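Local structure of HD domain protein (Enterococcus faecalis, 4LRL) at residues 295-308 and 324-337. The protein probably hydrolyses deoxyribonucleoside triphosphates as a metal-dependent HD-domain phosphohydrolase, and binds dGTP and dTTP in its tetrameric assembly. Numbering follows the deposited sequence.
Sequences FDYDLQASLLVPFF and VLSTYFTQWMDVPD
Phe295 turns the edge of its ring to Val335, CZ lying 3.9 Å from CG1. Tyr297, its chi1 of -163° swinging the ring away from its own backbone N, lays one ring face over Pro336: Pro336 CD sits 3.3 Å from the centroid of the Tyr297 ring, a CH-pi contact suited to a proline carbon made slightly positive by its nitrogen. Asp298 closes an Asx turn, its OD2 accepting from Gln300 N. Next, Trp332 NE1 donates to Leu299 O at 2.9 Å, in the carbonyl plane and on a lone pair, so the indole's polar N-H is satisfied in a buried place. The loop that follows helix 270-291 is laid along helix 322-332 within the HD-associated region, and Trp332 also packs on Ala286 of the former helix. Ala301 is small enough for its backbone to lie against Tyr328, CA 3.6 Å above the ring centre, while CB touches the edge of Trp332. At the far end of the tyrosine, Leu303 N donates to Tyr328 OH (3.2 Å, 159°), and Leu303 CD1 meets Val324 CG2. Leu304 fills the angle between Leu325 CD2, the Tyr328 edge and Trp332 CH2, its CD1 3.9 Å from that last atom. Phe308 brings its ring edge to Trp332 CZ2.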
# COMPACT_ATOMS: atom_id res chain seq x y z
N PHE C 295 -23.59 -51.22 -7.18
CA PHE C 295 -23.93 -50.00 -6.45
C PHE C 295 -25.01 -49.23 -7.21
O PHE C 295 -24.71 -48.41 -8.08
CB PHE C 295 -22.68 -49.13 -6.26
CG PHE C 295 -22.89 -47.94 -5.36
CD1 PHE C 295 -22.77 -48.07 -3.98
CD2 PHE C 295 -23.21 -46.69 -5.89
CE1 PHE C 295 -22.96 -46.98 -3.14
CE2 PHE C 295 -23.42 -45.59 -5.07
CZ PHE C 295 -23.29 -45.73 -3.69
N ASP C 296 -26.28 -49.49 -6.88
CA ASP C 296 -27.38 -48.85 -7.62
C ASP C 296 -27.99 -47.63 -6.92
O ASP C 296 -29.09 -47.19 -7.28
CB ASP C 296 -28.46 -49.88 -8.02
CG ASP C 296 -29.24 -49.45 -9.27
OD1 ASP C 296 -28.84 -48.45 -9.92
OD2 ASP C 296 -30.25 -50.11 -9.61
N TYR C 297 -27.28 -47.07 -5.94
CA TYR C 297 -27.73 -45.84 -5.29
C TYR C 297 -27.60 -44.63 -6.21
O TYR C 297 -26.67 -44.55 -7.02
CB TYR C 297 -26.97 -45.60 -3.98
CG TYR C 297 -27.66 -44.60 -3.08
CD1 TYR C 297 -28.69 -44.99 -2.22
CD2 TYR C 297 -27.28 -43.25 -3.08
CE1 TYR C 297 -29.34 -44.07 -1.39
CE2 TYR C 297 -27.91 -42.32 -2.26
CZ TYR C 297 -28.93 -42.73 -1.42
OH TYR C 297 -29.55 -41.81 -0.61
N ASP C 298 -28.54 -43.70 -6.07
CA ASP C 298 -28.59 -42.49 -6.88
C ASP C 298 -27.63 -41.43 -6.34
O ASP C 298 -27.73 -41.03 -5.18
CB ASP C 298 -30.04 -41.97 -6.90
CG ASP C 298 -30.25 -40.85 -7.92
OD1 ASP C 298 -31.36 -40.27 -7.92
OD2 ASP C 298 -29.33 -40.56 -8.72
N LEU C 299 -26.70 -40.98 -7.19
CA LEU C 299 -25.77 -39.89 -6.84
C LEU C 299 -26.38 -38.51 -7.05
O LEU C 299 -25.82 -37.51 -6.60
CB LEU C 299 -24.48 -39.98 -7.64
CG LEU C 299 -23.53 -41.15 -7.38
CD1 LEU C 299 -22.55 -41.28 -8.53
CD2 LEU C 299 -22.80 -40.97 -6.07
N GLN C 300 -27.51 -38.47 -7.76
CA GLN C 300 -28.26 -37.24 -8.03
C GLN C 300 -27.37 -36.13 -8.59
O GLN C 300 -27.46 -34.97 -8.17
CB GLN C 300 -29.00 -36.77 -6.77
CG GLN C 300 -30.14 -37.69 -6.33
CD GLN C 300 -30.58 -37.47 -4.90
OE1 GLN C 300 -30.63 -36.34 -4.41
NE2 GLN C 300 -30.92 -38.56 -4.21
N ALA C 301 -26.52 -36.49 -9.54
CA ALA C 301 -25.55 -35.56 -10.09
C ALA C 301 -25.68 -35.51 -11.61
O ALA C 301 -24.71 -35.74 -12.33
CB ALA C 301 -24.15 -35.95 -9.67
N SER C 302 -26.90 -35.19 -12.06
CA SER C 302 -27.27 -35.20 -13.48
C SER C 302 -26.29 -34.48 -14.41
O SER C 302 -25.95 -35.00 -15.47
CB SER C 302 -28.67 -34.62 -13.67
OG SER C 302 -28.74 -33.32 -13.09
N LEU C 303 -25.84 -33.30 -14.00
CA LEU C 303 -24.92 -32.48 -14.80
C LEU C 303 -23.50 -33.05 -14.86
O LEU C 303 -22.70 -32.64 -15.69
CB LEU C 303 -24.90 -31.03 -14.32
CG LEU C 303 -26.21 -30.22 -14.25
CD1 LEU C 303 -25.95 -28.81 -13.70
CD2 LEU C 303 -26.92 -30.14 -15.60
N LEU C 304 -23.19 -34.01 -13.98
CA LEU C 304 -21.90 -34.69 -14.01
C LEU C 304 -21.93 -36.03 -14.74
O LEU C 304 -20.88 -36.57 -15.12
CB LEU C 304 -21.36 -34.92 -12.60
CG LEU C 304 -20.58 -33.81 -11.91
CD1 LEU C 304 -20.11 -34.33 -10.56
CD2 LEU C 304 -19.39 -33.35 -12.74
N VAL C 305 -23.13 -36.56 -14.94
CA VAL C 305 -23.32 -37.87 -15.53
C VAL C 305 -22.64 -38.01 -16.91
O VAL C 305 -21.96 -39.01 -17.14
CB VAL C 305 -24.82 -38.28 -15.54
CG1 VAL C 305 -25.04 -39.60 -16.28
CG2 VAL C 305 -25.34 -38.37 -14.11
N PRO C 306 -22.80 -37.01 -17.82
CA PRO C 306 -22.10 -37.09 -19.11
C PRO C 306 -20.59 -37.24 -18.97
O PRO C 306 -19.95 -37.86 -19.82
CB PRO C 306 -22.42 -35.75 -19.77
CG PRO C 306 -23.68 -35.31 -19.15
CD PRO C 306 -23.63 -35.79 -17.73
N PHE C 307 -20.05 -36.69 -17.89
CA PHE C 307 -18.62 -36.76 -17.60
C PHE C 307 -18.21 -38.08 -16.95
O PHE C 307 -17.13 -38.61 -17.24
CB PHE C 307 -18.19 -35.52 -16.79
CG PHE C 307 -18.51 -34.23 -17.49
CD1 PHE C 307 -17.59 -33.66 -18.36
CD2 PHE C 307 -19.75 -33.63 -17.33
CE1 PHE C 307 -17.89 -32.49 -19.04
CE2 PHE C 307 -20.07 -32.47 -18.01
CZ PHE C 307 -19.14 -31.90 -18.86
N PHE C 308 -19.07 -38.62 -16.08
CA PHE C 308 -18.89 -39.99 -15.59
C PHE C 308 -18.80 -40.97 -16.76
O PHE C 308 -17.96 -41.87 -16.77
CB PHE C 308 -20.05 -40.42 -14.69
CG PHE C 308 -20.13 -39.69 -13.38
CD1 PHE C 308 -21.37 -39.46 -12.79
CD2 PHE C 308 -18.99 -39.25 -12.73
CE1 PHE C 308 -21.47 -38.79 -11.57
CE2 PHE C 308 -19.08 -38.58 -11.50
CZ PHE C 308 -20.32 -38.35 -10.92
N VAL C 324 -22.15 -25.98 -8.90
CA VAL C 324 -22.71 -27.27 -9.28
C VAL C 324 -22.05 -28.37 -8.45
O VAL C 324 -22.75 -29.18 -7.82
CB VAL C 324 -22.57 -27.55 -10.81
CG1 VAL C 324 -22.87 -29.01 -11.13
CG2 VAL C 324 -23.51 -26.63 -11.61
N LEU C 325 -20.72 -28.37 -8.42
CA LEU C 325 -19.96 -29.38 -7.69
C LEU C 325 -20.25 -29.40 -6.20
O LEU C 325 -20.55 -30.45 -5.63
CB LEU C 325 -18.45 -29.23 -7.93
CG LEU C 325 -17.93 -29.61 -9.32
CD1 LEU C 325 -16.43 -29.48 -9.38
CD2 LEU C 325 -18.32 -31.01 -9.67
N SER C 326 -20.19 -28.22 -5.57
CA SER C 326 -20.41 -28.14 -4.13
C SER C 326 -21.83 -28.57 -3.75
O SER C 326 -22.04 -29.20 -2.72
CB SER C 326 -20.05 -26.76 -3.58
OG SER C 326 -20.74 -25.74 -4.27
N THR C 327 -22.79 -28.25 -4.61
CA THR C 327 -24.17 -28.68 -4.41
C THR C 327 -24.28 -30.21 -4.38
O THR C 327 -24.91 -30.79 -3.49
CB THR C 327 -25.11 -28.08 -5.47
OG1 THR C 327 -25.06 -26.64 -5.38
CG2 THR C 327 -26.56 -28.55 -5.27
N TYR C 328 -23.64 -30.87 -5.33
CA TYR C 328 -23.64 -32.32 -5.37
C TYR C 328 -22.88 -32.91 -4.17
O TYR C 328 -23.35 -33.90 -3.59
CB TYR C 328 -23.11 -32.86 -6.70
CG TYR C 328 -23.96 -32.52 -7.92
CD1 TYR C 328 -23.40 -32.52 -9.20
CD2 TYR C 328 -25.31 -32.18 -7.79
CE1 TYR C 328 -24.17 -32.20 -10.33
CE2 TYR C 328 -26.08 -31.86 -8.91
CZ TYR C 328 -25.50 -31.87 -10.17
OH TYR C 328 -26.25 -31.57 -11.29
N PHE C 329 -21.76 -32.30 -3.79
CA PHE C 329 -21.00 -32.76 -2.61
C PHE C 329 -21.83 -32.75 -1.31
O PHE C 329 -21.72 -33.66 -0.49
CB PHE C 329 -19.72 -31.94 -2.39
CG PHE C 329 -18.78 -31.93 -3.57
CD1 PHE C 329 -17.83 -30.92 -3.69
CD2 PHE C 329 -18.84 -32.91 -4.56
CE1 PHE C 329 -16.96 -30.89 -4.77
CE2 PHE C 329 -17.98 -32.89 -5.63
CZ PHE C 329 -17.03 -31.88 -5.74
N THR C 330 -22.66 -31.73 -1.14
CA THR C 330 -23.59 -31.67 -0.01
C THR C 330 -24.56 -32.85 0.02
O THR C 330 -24.74 -33.47 1.07
CB THR C 330 -24.33 -30.31 0.03
OG1 THR C 330 -23.36 -29.26 0.18
CG2 THR C 330 -25.33 -30.25 1.19
N GLN C 331 -25.16 -33.19 -1.12
CA GLN C 331 -26.02 -34.39 -1.19
C GLN C 331 -25.20 -35.63 -0.88
O GLN C 331 -25.65 -36.50 -0.15
CB GLN C 331 -26.66 -34.57 -2.56
CG GLN C 331 -27.45 -33.40 -3.14
CD GLN C 331 -27.49 -33.49 -4.67
OE1 GLN C 331 -26.96 -34.44 -5.26
NE2 GLN C 331 -28.11 -32.50 -5.31
N TRP C 332 -23.99 -35.70 -1.45
CA TRP C 332 -23.13 -36.89 -1.31
C TRP C 332 -22.73 -37.22 0.12
O TRP C 332 -22.43 -38.37 0.43
CB TRP C 332 -21.88 -36.80 -2.19
CG TRP C 332 -22.16 -36.76 -3.67
CD1 TRP C 332 -23.36 -36.94 -4.29
CD2 TRP C 332 -21.20 -36.57 -4.72
NE1 TRP C 332 -23.21 -36.85 -5.65
CE2 TRP C 332 -21.90 -36.62 -5.94
CE3 TRP C 332 -19.81 -36.36 -4.74
CZ2 TRP C 332 -21.26 -36.46 -7.18
CZ3 TRP C 332 -19.18 -36.20 -5.97
CH2 TRP C 332 -19.90 -36.25 -7.17
N MET C 333 -22.73 -36.21 0.98
CA MET C 333 -22.51 -36.42 2.41
C MET C 333 -23.46 -37.48 2.98
O MET C 333 -23.13 -38.14 3.97
CB MET C 333 -22.62 -35.10 3.19
CG MET C 333 -21.33 -34.28 3.21
SD MET C 333 -21.41 -32.74 4.18
CE MET C 333 -21.86 -33.37 5.80
N ASP C 334 -24.61 -37.67 2.34
CA ASP C 334 -25.65 -38.59 2.82
C ASP C 334 -25.80 -39.89 2.01
O ASP C 334 -26.68 -40.70 2.30
CB ASP C 334 -26.98 -37.85 2.93
CG ASP C 334 -26.90 -36.62 3.82
OD1 ASP C 334 -26.16 -36.65 4.83
OD2 ASP C 334 -27.56 -35.61 3.50
N VAL C 335 -24.92 -40.07 1.02
CA VAL C 335 -24.86 -41.29 0.21
C VAL C 335 -24.26 -42.46 1.02
O VAL C 335 -23.29 -42.26 1.74
CB VAL C 335 -24.05 -41.02 -1.10
CG1 VAL C 335 -23.53 -42.31 -1.75
CG2 VAL C 335 -24.91 -40.23 -2.09
N PRO C 336 -24.83 -43.67 0.90
CA PRO C 336 -24.33 -44.78 1.71
C PRO C 336 -23.08 -45.46 1.14
O PRO C 336 -23.08 -46.65 0.81
CB PRO C 336 -25.52 -45.75 1.77
CG PRO C 336 -26.26 -45.51 0.52
CD PRO C 336 -26.03 -44.06 0.13
N ASP C 337 -22.03 -44.66 1.00
CA ASP C 337 -20.69 -45.16 0.83
C ASP C 337 -19.85 -44.38 1.81
O ASP C 337 -19.90 -43.15 1.85
CB ASP C 337 -20.19 -44.94 -0.60
CG ASP C 337 -18.74 -45.35 -0.77
OD1 ASP C 337 -18.44 -46.57 -0.64
OD2 ASP C 337 -17.89 -44.47 -1.03